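Local coordinates for inactive glucansucrase (Lactobacillus reuteri, PDB 5JBD), which is an inactive member of the glucansucrase family, glycoside hydrolase family 70, built round a (beta/alpha)8 barrel and carrying a bound calcium ion, at residues A[190-199]-A[762-771]; A[211-219]-A[836-844]. All blocks are in the same frame, centred on the assembly; numbering follows the deposited sequence.

Contacts 1 and 2 lie about 11 Å apart, centre to centre, and meet in one antiparallel sheet, separate from the eight-stranded parallel sheet of the TIM barrel. Strand 193-197 is its common member: strand 758-767 borders it in contact 1, and strand 841-845, reached by contact 2, borders it on the other side through backbone bonds such as Val194 with Thr844. Along the chain the four segments alternate (190-199, 211-219, 762-771, 836-844), with more than 500 residues between the two early and the two late ones. The sheet is therefore assembled from distant parts of the sequence. Asn198 OD1 joins the contacts directly, 2.9 Å from Ser214 N.

Contact 1. Residues A[190-199]-A[762-771]; sequences DSDQVIFVNN and VTVTRTNNRG
Val194 and Val764 meet on one face of an antiparallel pair of neighbouring strands, 193-197 and 762-767, whose axes approach to 4.6 Å at 145°. The valines pack obliquely, Val194 CG1 lying 3.5 Å from Val764 CB. Phe196 continues this face: its ring edge meets Val764 CG1, while Val762 CB lies over one ring face. On the other face Ile195 and Thr767 cross nearly at right angles, with Ile195 CG1 3.7 Å from Thr767 CG2. A chi1 of 58° sets Ile195 CG1 between its backbone N and carbonyl carbon and leaves CG2 to pack on Thr767 OG1 and on Gly771 CA, in the type I turn 768-771. Backbone bonds such as Ile195 N to Thr765 O (3.0 Å) set the register.

Arg766 closes one end. Its chain bends at chi2 and brings NH1 and NH2 end-on to a single acceptor, Ser191 O, which lies in the guanidinium plane; the NH1 bond is 2.8 Å. NH2 also forms a salt bridge with Asp192 OD1 at 3.0 Å, although the carboxylate and guanidinium planes stand 85° apart. Leu173 O is a further acceptor for NH2, and Ser174 OG holds Asp192 OD2. At the opposite end Thr763 OG1, also bonded to Thr209 OG1, accepts from Asn199 ND2 at 3.0 Å, exactly in the Asn199 amide plane.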
ATOM      1  N   ASP A 190       6.258  -8.655   7.500  1.00 30.99           N
ATOM      2  CA  ASP A 190       6.802  -7.397   8.026  1.00 31.39           C
ATOM      3  C   ASP A 190       8.288  -7.443   8.288  1.00 30.58           C
ATOM      4  O   ASP A 190       9.034  -6.562   7.853  1.00 32.60           O
ATOM      5  CB  ASP A 190       6.128  -7.025   9.351  1.00 32.63           C
ATOM      6  CG  ASP A 190       4.675  -6.676   9.199  1.00 32.90           C
ATOM      7  OD1 ASP A 190       4.266  -6.247   8.106  1.00 33.82           O
ATOM      8  OD2 ASP A 190       3.945  -6.804  10.210  1.00 37.95           O
ATOM      9  N   SER A 191       8.721  -8.487   8.980  1.00 30.34           N
ATOM     10  CA  SER A 191      10.106  -8.565   9.401  1.00 31.61           C
ATOM     11  C   SER A 191      11.021  -9.410   8.458  1.00 30.10           C
ATOM     12  O   SER A 191      12.075  -9.895   8.868  1.00 31.71           O
ATOM     13  CB  SER A 191      10.125  -8.919  10.889  1.00 33.47           C
ATOM     14  OG  SER A 191       9.623  -7.754  11.605  1.00 35.67           O
ATOM     15  N   ASP A 192      10.626  -9.518   7.182  1.00 28.46           N
ATOM     16  CA  ASP A 192      11.515 -10.000   6.092  1.00 28.59           C
ATOM     17  C   ASP A 192      12.187  -8.804   5.418  1.00 26.97           C
ATOM     18  O   ASP A 192      11.753  -8.333   4.368  1.00 26.90           O
ATOM     19  CB  ASP A 192      10.737 -10.863   5.073  1.00 27.46           C
ATOM     20  CG  ASP A 192      10.655 -12.328   5.475  1.00 28.19           C
ATOM     21  OD1 ASP A 192      11.140 -12.709   6.577  1.00 28.34           O
ATOM     22  OD2 ASP A 192      10.104 -13.114   4.675  1.00 27.24           O
ATOM     23  N   GLN A 193      13.236  -8.305   6.061  1.00 27.80           N
ATOM     24  CA  GLN A 193      13.884  -7.057   5.679  1.00 28.76           C
ATOM     25  C   GLN A 193      15.379  -7.140   5.799  1.00 29.05           C
ATOM     26  O   GLN A 193      15.936  -7.884   6.607  1.00 28.35           O
ATOM     27  CB  GLN A 193      13.460  -5.894   6.585  1.00 29.02           C
ATOM     28  CG  GLN A 193      11.971  -5.662   6.754  1.00 29.78           C
ATOM     29  CD  GLN A 193      11.302  -5.060   5.541  1.00 31.34           C
ATOM     30  OE1 GLN A 193      11.952  -4.501   4.647  1.00 31.30           O
ATOM     31  NE2 GLN A 193       9.978  -5.156   5.507  1.00 33.20           N
ATOM     32  N   VAL A 194      16.011  -6.280   5.018  1.00 28.58           N
ATOM     33  CA  VAL A 194      17.404  -6.003   5.116  1.00 29.49           C
ATOM     34  C   VAL A 194      17.560  -4.471   5.120  1.00 29.07           C
ATOM     35  O   VAL A 194      16.846  -3.772   4.404  1.00 28.76           O
ATOM     36  CB  VAL A 194      18.057  -6.756   3.923  1.00 30.93           C
ATOM     37  CG1 VAL A 194      18.704  -5.838   2.914  1.00 32.41           C
ATOM     38  CG2 VAL A 194      18.899  -7.935   4.403  1.00 30.08           C
ATOM     39  N   ILE A 195      18.470  -3.945   5.928  1.00 28.77           N
ATOM     40  CA  ILE A 195      18.818  -2.504   5.868  1.00 29.28           C
ATOM     41  C   ILE A 195      20.085  -2.281   5.047  1.00 29.17           C
ATOM     42  O   ILE A 195      20.943  -3.157   4.987  1.00 29.87           O
ATOM     43  CB  ILE A 195      19.014  -1.854   7.257  1.00 29.05           C
ATOM     44  CG1 ILE A 195      20.114  -2.548   8.079  1.00 30.20           C
ATOM     45  CG2 ILE A 195      17.690  -1.847   8.023  1.00 29.66           C
ATOM     46  CD1 ILE A 195      20.431  -1.846   9.397  1.00 32.14           C
ATOM     47  N   PHE A 196      20.197  -1.103   4.440  1.00 28.30           N
ATOM     48  CA  PHE A 196      21.422  -0.679   3.750  1.00 28.38           C
ATOM     49  C   PHE A 196      22.277   0.125   4.724  1.00 29.65           C
ATOM     50  O   PHE A 196      21.798   1.115   5.317  1.00 28.22           O
ATOM     51  CB  PHE A 196      21.098   0.193   2.533  1.00 27.56           C
ATOM     52  CG  PHE A 196      20.200  -0.460   1.512  1.00 27.52           C
ATOM     53  CD1 PHE A 196      20.127  -1.840   1.365  1.00 27.21           C
ATOM     54  CD2 PHE A 196      19.431   0.330   0.674  1.00 28.48           C
ATOM     55  CE1 PHE A 196      19.312  -2.410   0.413  1.00 27.36           C
ATOM     56  CE2 PHE A 196      18.610  -0.238  -0.291  1.00 28.51           C
ATOM     57  CZ  PHE A 196      18.548  -1.611  -0.417  1.00 28.22           C
ATOM     58  N   VAL A 197      23.531  -0.303   4.894  1.00 29.54           N
ATOM     59  CA  VAL A 197      24.460   0.333   5.843  1.00 31.64           C
ATOM     60  C   VAL A 197      25.687   0.861   5.129  1.00 31.52           C
ATOM     61  O   VAL A 197      25.989   0.443   4.000  1.00 31.61           O
ATOM     62  CB  VAL A 197      24.902  -0.607   6.995  1.00 32.80           C
ATOM     63  CG1 VAL A 197      23.686  -1.171   7.739  1.00 33.80           C
ATOM     64  CG2 VAL A 197      25.840  -1.715   6.522  1.00 33.86           C
ATOM     65  N   ASN A 198      26.379   1.776   5.797  1.00 30.93           N
ATOM     66  CA  ASN A 198      27.586   2.391   5.257  1.00 32.37           C
ATOM     67  C   ASN A 198      28.746   1.402   5.229  1.00 32.52           C
ATOM     68  O   ASN A 198      28.887   0.559   6.113  1.00 32.79           O
ATOM     69  CB  ASN A 198      27.988   3.647   6.050  1.00 32.89           C
ATOM     70  CG  ASN A 198      27.047   4.818   5.821  1.00 33.32           C
ATOM     71  OD1 ASN A 198      26.152   4.767   4.977  1.00 32.60           O
ATOM     72  ND2 ASN A 198      27.241   5.885   6.590  1.00 34.82           N
ATOM     73  N   ASN A 199      29.559   1.511   4.188  1.00 34.69           N
ATOM     74  CA  ASN A 199      30.719   0.651   4.035  1.00 35.97           C
ATOM     75  C   ASN A 199      31.741   1.300   3.101  1.00 36.73           C
ATOM     76  O   ASN A 199      31.660   1.161   1.870  1.00 35.13           O
ATOM     77  CB  ASN A 199      30.311  -0.737   3.522  1.00 35.66           C
ATOM     78  CG  ASN A 199      31.499  -1.679   3.397  1.00 37.40           C
ATOM     79  OD1 ASN A 199      32.601  -1.378   3.878  1.00 39.74           O
ATOM     80  ND2 ASN A 199      31.288  -2.821   2.748  1.00 36.84           N
ATOM     81  N   VAL A 762      25.079  -3.367  -2.590  1.00 29.63           N
ATOM     82  CA  VAL A 762      24.857  -2.668  -1.314  1.00 29.07           C
ATOM     83  C   VAL A 762      25.352  -3.546  -0.176  1.00 29.13           C
ATOM     84  O   VAL A 762      25.378  -4.768  -0.312  1.00 30.07           O
ATOM     85  CB  VAL A 762      23.367  -2.321  -1.095  1.00 27.75           C
ATOM     86  CG1 VAL A 762      22.965  -1.166  -1.990  1.00 28.04           C
ATOM     87  CG2 VAL A 762      22.455  -3.516  -1.342  1.00 27.57           C
ATOM     88  N   THR A 763      25.758  -2.929   0.928  1.00 28.61           N
ATOM     89  CA  THR A 763      26.147  -3.661   2.117  1.00 28.88           C
ATOM     90  C   THR A 763      24.929  -3.718   3.047  1.00 30.56           C
ATOM     91  O   THR A 763      24.345  -2.669   3.374  1.00 29.08           O
ATOM     92  CB  THR A 763      27.351  -3.007   2.791  1.00 29.33           C
ATOM     93  OG1 THR A 763      28.434  -2.927   1.849  1.00 29.73           O
ATOM     94  CG2 THR A 763      27.802  -3.821   3.996  1.00 30.37           C
ATOM     95  N   VAL A 764      24.542  -4.932   3.459  1.00 30.94           N
ATOM     96  CA  VAL A 764      23.280  -5.134   4.197  1.00 31.12           C
ATOM     97  C   VAL A 764      23.360  -5.980   5.467  1.00 30.71           C
ATOM     98  O   VAL A 764      24.308  -6.730   5.685  1.00 31.56           O
ATOM     99  CB  VAL A 764      22.187  -5.754   3.297  1.00 31.26           C
ATOM    100  CG1 VAL A 764      22.065  -4.986   1.982  1.00 32.19           C
ATOM    101  CG2 VAL A 764      22.424  -7.240   3.039  1.00 32.47           C
ATOM    102  N   THR A 765      22.320  -5.846   6.294  1.00 30.72           N
ATOM    103  CA  THR A 765      22.181  -6.596   7.545  1.00 29.98           C
ATOM    104  C   THR A 765      20.725  -7.036   7.671  1.00 28.68           C
ATOM    105  O   THR A 765      19.802  -6.270   7.356  1.00 27.02           O
ATOM    106  CB  THR A 765      22.590  -5.731   8.752  1.00 31.09           C
ATOM    107  OG1 THR A 765      23.987  -5.445   8.666  1.00 31.54           O
ATOM    108  CG2 THR A 765      22.305  -6.429  10.080  1.00 31.31           C
ATOM    109  N   ARG A 766      20.530  -8.272   8.126  1.00 28.44           N
ATOM    110  CA  ARG A 766      19.198  -8.869   8.253  1.00 27.85           C
ATOM    111  C   ARG A 766      18.498  -8.272   9.481  1.00 27.67           C
ATOM    112  O   ARG A 766      18.978  -8.436  10.590  1.00 26.78           O
ATOM    113  CB  ARG A 766      19.325 -10.393   8.427  1.00 29.07           C
ATOM    114  CG  ARG A 766      18.014 -11.161   8.534  1.00 28.71           C
ATOM    115  CD  ARG A 766      17.278 -11.200   7.214  1.00 28.62           C
ATOM    116  NE  ARG A 766      16.031 -11.956   7.342  1.00 28.81           N
ATOM    117  CZ  ARG A 766      14.899 -11.492   7.884  1.00 28.79           C
ATOM    118  NH1 ARG A 766      14.838 -10.254   8.378  1.00 28.52           N
ATOM    119  NH2 ARG A 766      13.817 -12.282   7.945  1.00 28.30           N
ATOM    120  N   THR A 767      17.350  -7.630   9.269  1.00 28.31           N
ATOM    121  CA  THR A 767      16.638  -6.944  10.351  1.00 27.87           C
ATOM    122  C   THR A 767      15.144  -7.221  10.377  1.00 28.04           C
ATOM    123  O   THR A 767      14.573  -7.735   9.408  1.00 27.66           O
ATOM    124  CB  THR A 767      16.803  -5.411  10.246  1.00 27.71           C
ATOM    125  OG1 THR A 767      16.116  -4.921   9.087  1.00 26.67           O
ATOM    126  CG2 THR A 767      18.272  -5.021  10.194  1.00 28.54           C
ATOM    127  N   ASN A 768      14.523  -6.837  11.498  1.00 27.92           N
ATOM    128  CA  ASN A 768      13.065  -6.755  11.593  1.00 28.85           C
ATOM    129  C   ASN A 768      12.578  -5.453  10.929  1.00 28.29           C
ATOM    130  O   ASN A 768      13.373  -4.722  10.310  1.00 26.61           O
ATOM    131  CB  ASN A 768      12.611  -6.873  13.064  1.00 29.90           C
ATOM    132  CG  ASN A 768      13.014  -5.683  13.929  1.00 32.00           C
ATOM    133  OD1 ASN A 768      13.452  -4.636  13.444  1.00 30.74           O
ATOM    134  ND2 ASN A 768      12.861  -5.845  15.240  1.00 33.01           N
ATOM    135  N   ASN A 769      11.290  -5.153  11.080  1.00 27.77           N
ATOM    136  CA  ASN A 769      10.694  -3.967  10.446  1.00 26.96           C
ATOM    137  C   ASN A 769      11.082  -2.611  11.072  1.00 27.06           C
ATOM    138  O   ASN A 769      10.676  -1.564  10.566  1.00 25.64           O
ATOM    139  CB  ASN A 769       9.177  -4.108  10.344  1.00 26.64           C
ATOM    140  CG  ASN A 769       8.484  -4.166  11.698  1.00 26.78           C
ATOM    141  OD1 ASN A 769       9.124  -4.181  12.752  1.00 25.45           O
ATOM    142  ND2 ASN A 769       7.166  -4.254  11.663  1.00 26.13           N
ATOM    143  N   ARG A 770      11.860  -2.630  12.151  1.00 27.46           N
ATOM    144  CA  ARG A 770      12.467  -1.412  12.695  1.00 28.95           C
ATOM    145  C   ARG A 770      13.971  -1.260  12.370  1.00 29.00           C
ATOM    146  O   ARG A 770      14.627  -0.350  12.865  1.00 27.97           O
ATOM    147  CB  ARG A 770      12.257  -1.346  14.205  1.00 29.39           C
ATOM    148  CG  ARG A 770      10.803  -1.396  14.645  1.00 30.91           C
ATOM    149  CD  ARG A 770      10.686  -1.182  16.159  1.00 30.12           C
ATOM    150  NE  ARG A 770      11.276   0.089  16.589  1.00 30.40           N
ATOM    151  CZ  ARG A 770      10.738   1.295  16.395  1.00 31.15           C
ATOM    152  NH1 ARG A 770       9.571   1.463  15.763  1.00 34.53           N
ATOM    153  NH2 ARG A 770      11.371   2.365  16.848  1.00 32.29           N
ATOM    154  N   GLY A 771      14.523  -2.122  11.518  1.00 31.03           N
ATOM    155  CA  GLY A 771      15.958  -2.061  11.208  1.00 31.89           C
ATOM    156  C   GLY A 771      16.877  -2.544  12.324  1.00 34.32           C
ATOM    157  O   GLY A 771      18.062  -2.253  12.319  1.00 34.89           O
TER
HETATM  158  O   HOH W   1      24.730  -0.172   1.420  1.00 25.96           O

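Contact 2. Residues A[211-219]-A[836-844]; sequences YADSNYRLM and WSAKYQNGT
A loop between strands 193-197 and 242-244 closes over the 3-10 turn 838-839 and the start of strand 841-845, with Arg217 reaching from the loop to backbone carbonyls. Extended from CG to NE (chi3 177°), the Arg217 chain brings NE to Gln841 O at 2.7 Å in an almost straight bond, 177° at the hydrogen, with the oxygen in the guanidinium plane. NH2 turns to Ala838 O at 2.9 Å, approaching from above that carbonyl's plane; Gln841 N reaches the same oxygen from the opposite face. NH2 also bonds Ala212 O of its own loop, 2.7 Å away and nearly on the extension of the C=O bond. Ser214 CB lies over one guanidinium face, 3.8 Å above it and offset toward the rim.

Beside this network Ala212 CB touches Ala838 CB at 3.9 Å, and Lys839 CB packs against Tyr211 O. A water bridges Ser214 OG and Lys839 O, donating to the latter at 2.8 Å. The guanidinium thus satisfies three main-chain oxygens, two across the contact and one within the loop; the bonds from NE and NH2 together probably limit its rotation, and the partial negative charge of these oxygens probably stabilises its positive charge.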
ATOM      1  N   TYR A 211      29.634   4.591  -2.551  1.00 33.98           N
ATOM      2  CA  TYR A 211      28.631   5.293  -3.385  1.00 34.55           C
ATOM      3  C   TYR A 211      27.195   5.193  -2.795  1.00 33.29           C
ATOM      4  O   TYR A 211      26.357   6.046  -3.067  1.00 33.10           O
ATOM      5  CB  TYR A 211      28.658   4.774  -4.848  1.00 34.83           C
ATOM      6  CG  TYR A 211      28.613   3.260  -4.902  1.00 35.49           C
ATOM      7  CD1 TYR A 211      27.409   2.581  -4.767  1.00 35.20           C
ATOM      8  CD2 TYR A 211      29.789   2.507  -5.006  1.00 37.23           C
ATOM      9  CE1 TYR A 211      27.362   1.203  -4.748  1.00 34.85           C
ATOM     10  CE2 TYR A 211      29.749   1.118  -4.975  1.00 37.39           C
ATOM     11  CZ  TYR A 211      28.527   0.475  -4.844  1.00 35.26           C
ATOM     12  OH  TYR A 211      28.438  -0.893  -4.824  1.00 34.85           O
ATOM     13  N   ALA A 212      26.913   4.147  -2.017  1.00 32.68           N
ATOM     14  CA  ALA A 212      25.589   3.970  -1.354  1.00 31.63           C
ATOM     15  C   ALA A 212      25.541   4.433   0.115  1.00 32.14           C
ATOM     16  O   ALA A 212      24.523   4.231   0.795  1.00 29.74           O
ATOM     17  CB  ALA A 212      25.143   2.514  -1.459  1.00 31.55           C
ATOM     18  N   ASP A 213      26.626   5.046   0.599  1.00 32.56           N
ATOM     19  CA  ASP A 213      26.673   5.570   1.956  1.00 33.26           C
ATOM     20  C   ASP A 213      25.740   6.767   2.134  1.00 33.04           C
ATOM     21  O   ASP A 213      25.416   7.474   1.167  1.00 33.82           O
ATOM     22  CB  ASP A 213      28.090   6.000   2.353  1.00 35.23           C
ATOM     23  CG  ASP A 213      29.041   4.828   2.557  1.00 36.55           C
ATOM     24  OD1 ASP A 213      28.617   3.660   2.454  1.00 35.66           O
ATOM     25  OD2 ASP A 213      30.239   5.092   2.817  1.00 38.76           O
ATOM     26  N   SER A 214      25.289   6.962   3.375  1.00 32.03           N
ATOM     27  CA  SER A 214      24.432   8.080   3.722  1.00 31.31           C
ATOM     28  C   SER A 214      24.734   8.567   5.143  1.00 31.85           C
ATOM     29  O   SER A 214      25.044   7.777   6.035  1.00 30.54           O
ATOM     30  CB  SER A 214      22.959   7.684   3.577  1.00 31.36           C
ATOM     31  OG  SER A 214      22.075   8.686   4.072  1.00 30.52           O
ATOM     32  N   ASN A 215      24.647   9.882   5.319  1.00 32.18           N
ATOM     33  CA  ASN A 215      24.697  10.523   6.635  1.00 34.30           C
ATOM     34  C   ASN A 215      23.302  10.588   7.285  1.00 33.25           C
ATOM     35  O   ASN A 215      23.186  11.108   8.376  1.00 32.98           O
ATOM     36  CB  ASN A 215      25.256  11.942   6.510  1.00 36.26           C
ATOM     37  CG  ASN A 215      26.719  11.962   6.117  1.00 40.52           C
ATOM     38  OD1 ASN A 215      27.113  12.734   5.251  1.00 44.65           O
ATOM     39  ND2 ASN A 215      27.530  11.101   6.732  1.00 41.97           N
ATOM     40  N   TYR A 216      22.267  10.094   6.605  1.00 31.14           N
ATOM     41  CA  TYR A 216      20.898  10.181   7.089  1.00 31.34           C
ATOM     42  C   TYR A 216      20.393   8.792   7.474  1.00 29.37           C
ATOM     43  O   TYR A 216      20.924   8.208   8.418  1.00 27.76           O
ATOM     44  CB  TYR A 216      20.049  10.961   6.079  1.00 31.60           C
ATOM     45  CG  TYR A 216      20.545  12.387   6.046  1.00 34.91           C
ATOM     46  CD1 TYR A 216      20.163  13.288   7.033  1.00 35.89           C
ATOM     47  CD2 TYR A 216      21.472  12.811   5.090  1.00 37.79           C
ATOM     48  CE1 TYR A 216      20.658  14.582   7.059  1.00 38.89           C
ATOM     49  CE2 TYR A 216      21.968  14.119   5.098  1.00 38.85           C
ATOM     50  CZ  TYR A 216      21.563  14.996   6.091  1.00 39.94           C
ATOM     51  OH  TYR A 216      22.034  16.296   6.125  1.00 43.44           O
ATOM     52  N   ARG A 217      19.427   8.238   6.753  1.00 28.53           N
ATOM     53  CA  ARG A 217      18.801   6.984   7.151  1.00 28.43           C
ATOM     54  C   ARG A 217      18.339   7.011   8.624  1.00 28.67           C
ATOM     55  O   ARG A 217      18.552   6.047   9.369  1.00 30.05           O
ATOM     56  CB  ARG A 217      19.724   5.770   6.865  1.00 28.51           C
ATOM     57  CG  ARG A 217      20.016   5.533   5.375  1.00 28.55           C
ATOM     58  CD  ARG A 217      20.612   4.147   5.088  1.00 28.21           C
ATOM     59  NE  ARG A 217      20.813   3.922   3.650  1.00 28.55           N
ATOM     60  CZ  ARG A 217      21.995   3.826   3.003  1.00 28.91           C
ATOM     61  NH1 ARG A 217      23.168   3.883   3.639  1.00 27.80           N
ATOM     62  NH2 ARG A 217      21.999   3.645   1.685  1.00 28.69           N
ATOM     63  N   LEU A 218      17.729   8.117   9.043  1.00 28.49           N
ATOM     64  CA  LEU A 218      17.148   8.193  10.390  1.00 29.25           C
ATOM     65  C   LEU A 218      15.885   7.360  10.320  1.00 27.00           C
ATOM     66  O   LEU A 218      14.933   7.741   9.647  1.00 27.17           O
ATOM     67  CB  LEU A 218      16.833   9.630  10.794  1.00 29.41           C
ATOM     68  CG  LEU A 218      18.015  10.606  10.805  1.00 31.93           C
ATOM     69  CD1 LEU A 218      17.601  11.957  11.369  1.00 30.65           C
ATOM     70  CD2 LEU A 218      19.225  10.066  11.563  1.00 33.17           C
ATOM     71  N   MET A 219      15.912   6.179  10.926  1.00 26.35           N
ATOM     72  CA  MET A 219      14.783   5.245  10.825  1.00 26.37           C
ATOM     73  C   MET A 219      13.867   5.363  12.047  1.00 25.34           C
ATOM     74  O   MET A 219      14.307   5.706  13.123  1.00 26.26           O
ATOM     75  CB  MET A 219      15.276   3.810  10.685  1.00 27.66           C
ATOM     76  CG  MET A 219      16.037   3.586   9.385  1.00 29.25           C
ATOM     77  SD  MET A 219      16.461   1.869   9.144  1.00 32.89           S
ATOM     78  CE  MET A 219      14.908   1.108   8.776  1.00 33.31           C
ATOM     79  N   TRP A 836      16.537   6.984  -8.949  1.00 30.40           N
ATOM     80  CA  TRP A 836      16.620   6.424  -7.589  1.00 29.29           C
ATOM     81  C   TRP A 836      17.765   5.421  -7.520  1.00 29.65           C
ATOM     82  O   TRP A 836      18.042   4.721  -8.487  1.00 29.62           O
ATOM     83  CB  TRP A 836      15.289   5.758  -7.157  1.00 28.48           C
ATOM     84  CG  TRP A 836      14.155   6.740  -7.075  1.00 28.23           C
ATOM     85  CD1 TRP A 836      13.225   7.003  -8.038  1.00 28.94           C
ATOM     86  CD2 TRP A 836      13.862   7.615  -5.984  1.00 28.41           C
ATOM     87  NE1 TRP A 836      12.375   7.996  -7.619  1.00 28.42           N
ATOM     88  CE2 TRP A 836      12.736   8.387  -6.357  1.00 28.66           C
ATOM     89  CE3 TRP A 836      14.446   7.828  -4.731  1.00 27.60           C
ATOM     90  CZ2 TRP A 836      12.167   9.351  -5.503  1.00 30.01           C
ATOM     91  CZ3 TRP A 836      13.885   8.791  -3.878  1.00 28.50           C
ATOM     92  CH2 TRP A 836      12.761   9.542  -4.271  1.00 28.01           C
ATOM     93  N   SER A 837      18.426   5.365  -6.374  1.00 29.25           N
ATOM     94  CA  SER A 837      19.434   4.347  -6.086  1.00 29.27           C
ATOM     95  C   SER A 837      19.539   4.193  -4.557  1.00 30.13           C
ATOM     96  O   SER A 837      18.839   4.896  -3.821  1.00 28.34           O
ATOM     97  CB  SER A 837      20.775   4.725  -6.720  1.00 29.65           C
ATOM     98  OG  SER A 837      21.392   5.795  -6.033  1.00 28.74           O
ATOM     99  N   ALA A 838      20.406   3.288  -4.091  1.00 30.77           N
ATOM    100  CA  ALA A 838      20.448   2.892  -2.678  1.00 30.89           C
ATOM    101  C   ALA A 838      20.758   4.029  -1.714  1.00 31.36           C
ATOM    102  O   ALA A 838      20.275   4.025  -0.572  1.00 29.33           O
ATOM    103  CB  ALA A 838      21.442   1.762  -2.471  1.00 31.95           C
ATOM    104  N   LYS A 839      21.543   5.009  -2.162  1.00 31.04           N
ATOM    105  CA  LYS A 839      21.885   6.139  -1.303  1.00 32.81           C
ATOM    106  C   LYS A 839      20.659   6.913  -0.799  1.00 30.83           C
ATOM    107  O   LYS A 839      20.756   7.571   0.231  1.00 31.88           O
ATOM    108  CB  LYS A 839      22.883   7.086  -1.979  1.00 34.03           C
ATOM    109  CG  LYS A 839      22.339   7.931  -3.112  1.00 36.49           C
ATOM    110  CD  LYS A 839      23.480   8.708  -3.764  1.00 40.03           C
ATOM    111  CE  LYS A 839      22.971   9.660  -4.831  1.00 42.36           C
ATOM    112  NZ  LYS A 839      24.091  10.283  -5.594  1.00 46.71           N
ATOM    113  N   TYR A 840      19.525   6.811  -1.508  1.00 29.36           N
ATOM    114  CA  TYR A 840      18.261   7.428  -1.100  1.00 28.23           C
ATOM    115  C   TYR A 840      17.270   6.462  -0.424  1.00 28.59           C
ATOM    116  O   TYR A 840      16.079   6.801  -0.276  1.00 27.51           O
ATOM    117  CB  TYR A 840      17.585   8.075  -2.324  1.00 28.01           C
ATOM    118  CG  TYR A 840      18.344   9.220  -2.935  1.00 28.88           C
ATOM    119  CD1 TYR A 840      18.831  10.265  -2.143  1.00 29.24           C
ATOM    120  CD2 TYR A 840      18.578   9.278  -4.312  1.00 29.91           C
ATOM    121  CE1 TYR A 840      19.527  11.314  -2.703  1.00 30.27           C
ATOM    122  CE2 TYR A 840      19.280  10.331  -4.879  1.00 30.15           C
ATOM    123  CZ  TYR A 840      19.749  11.345  -4.074  1.00 30.26           C
ATOM    124  OH  TYR A 840      20.447  12.401  -4.614  1.00 30.41           O
ATOM    125  N   GLN A 841      17.752   5.292   0.007  1.00 28.47           N
ATOM    126  CA  GLN A 841      16.899   4.200   0.511  1.00 28.08           C
ATOM    127  C   GLN A 841      17.416   3.669   1.851  1.00 28.22           C
ATOM    128  O   GLN A 841      18.636   3.626   2.083  1.00 28.32           O
ATOM    129  CB  GLN A 841      16.853   3.057  -0.517  1.00 27.21           C
ATOM    130  CG  GLN A 841      16.231   3.480  -1.835  1.00 26.47           C
ATOM    131  CD  GLN A 841      16.376   2.445  -2.940  1.00 28.40           C
ATOM    132  OE1 GLN A 841      16.503   1.243  -2.694  1.00 27.51           O
ATOM    133  NE2 GLN A 841      16.329   2.918  -4.174  1.00 28.96           N
ATOM    134  N   ASN A 842      16.479   3.277   2.715  1.00 27.22           N
ATOM    135  CA  ASN A 842      16.793   2.708   4.028  1.00 26.49           C
ATOM    136  C   ASN A 842      17.104   1.224   3.954  1.00 26.10           C
ATOM    137  O   ASN A 842      17.896   0.722   4.752  1.00 25.10           O
ATOM    138  CB  ASN A 842      15.604   2.868   5.001  1.00 26.42           C
ATOM    139  CG  ASN A 842      15.385   4.302   5.457  1.00 27.08           C
ATOM    140  OD1 ASN A 842      14.225   4.730   5.655  1.00 30.20           O
ATOM    141  ND2 ASN A 842      16.451   5.039   5.655  1.00 24.57           N
ATOM    142  N   GLY A 843      16.488   0.525   2.998  1.00 25.43           N
ATOM    143  CA  GLY A 843      16.624  -0.919   2.903  1.00 25.39           C
ATOM    144  C   GLY A 843      15.581  -1.476   1.976  1.00 24.96           C
ATOM    145  O   GLY A 843      14.933  -0.727   1.240  1.00 26.05           O
ATOM    146  N   THR A 844      15.431  -2.792   1.986  1.00 25.55           N
ATOM    147  CA  THR A 844      14.439  -3.461   1.150  1.00 25.56           C
ATOM    148  C   THR A 844      13.927  -4.690   1.859  1.00 26.68           C
ATOM    149  O   THR A 844      14.652  -5.295   2.656  1.00 28.41           O
ATOM    150  CB  THR A 844      15.009  -3.863  -0.243  1.00 25.33           C
ATOM    151  OG1 THR A 844      14.016  -4.569  -1.007  1.00 25.17           O
ATOM    152  CG2 THR A 844      16.230  -4.754  -0.103  1.00 26.17           C
TER
HETATM  153  O   HOH W   2      19.926   8.921   2.505  1.00 25.54           O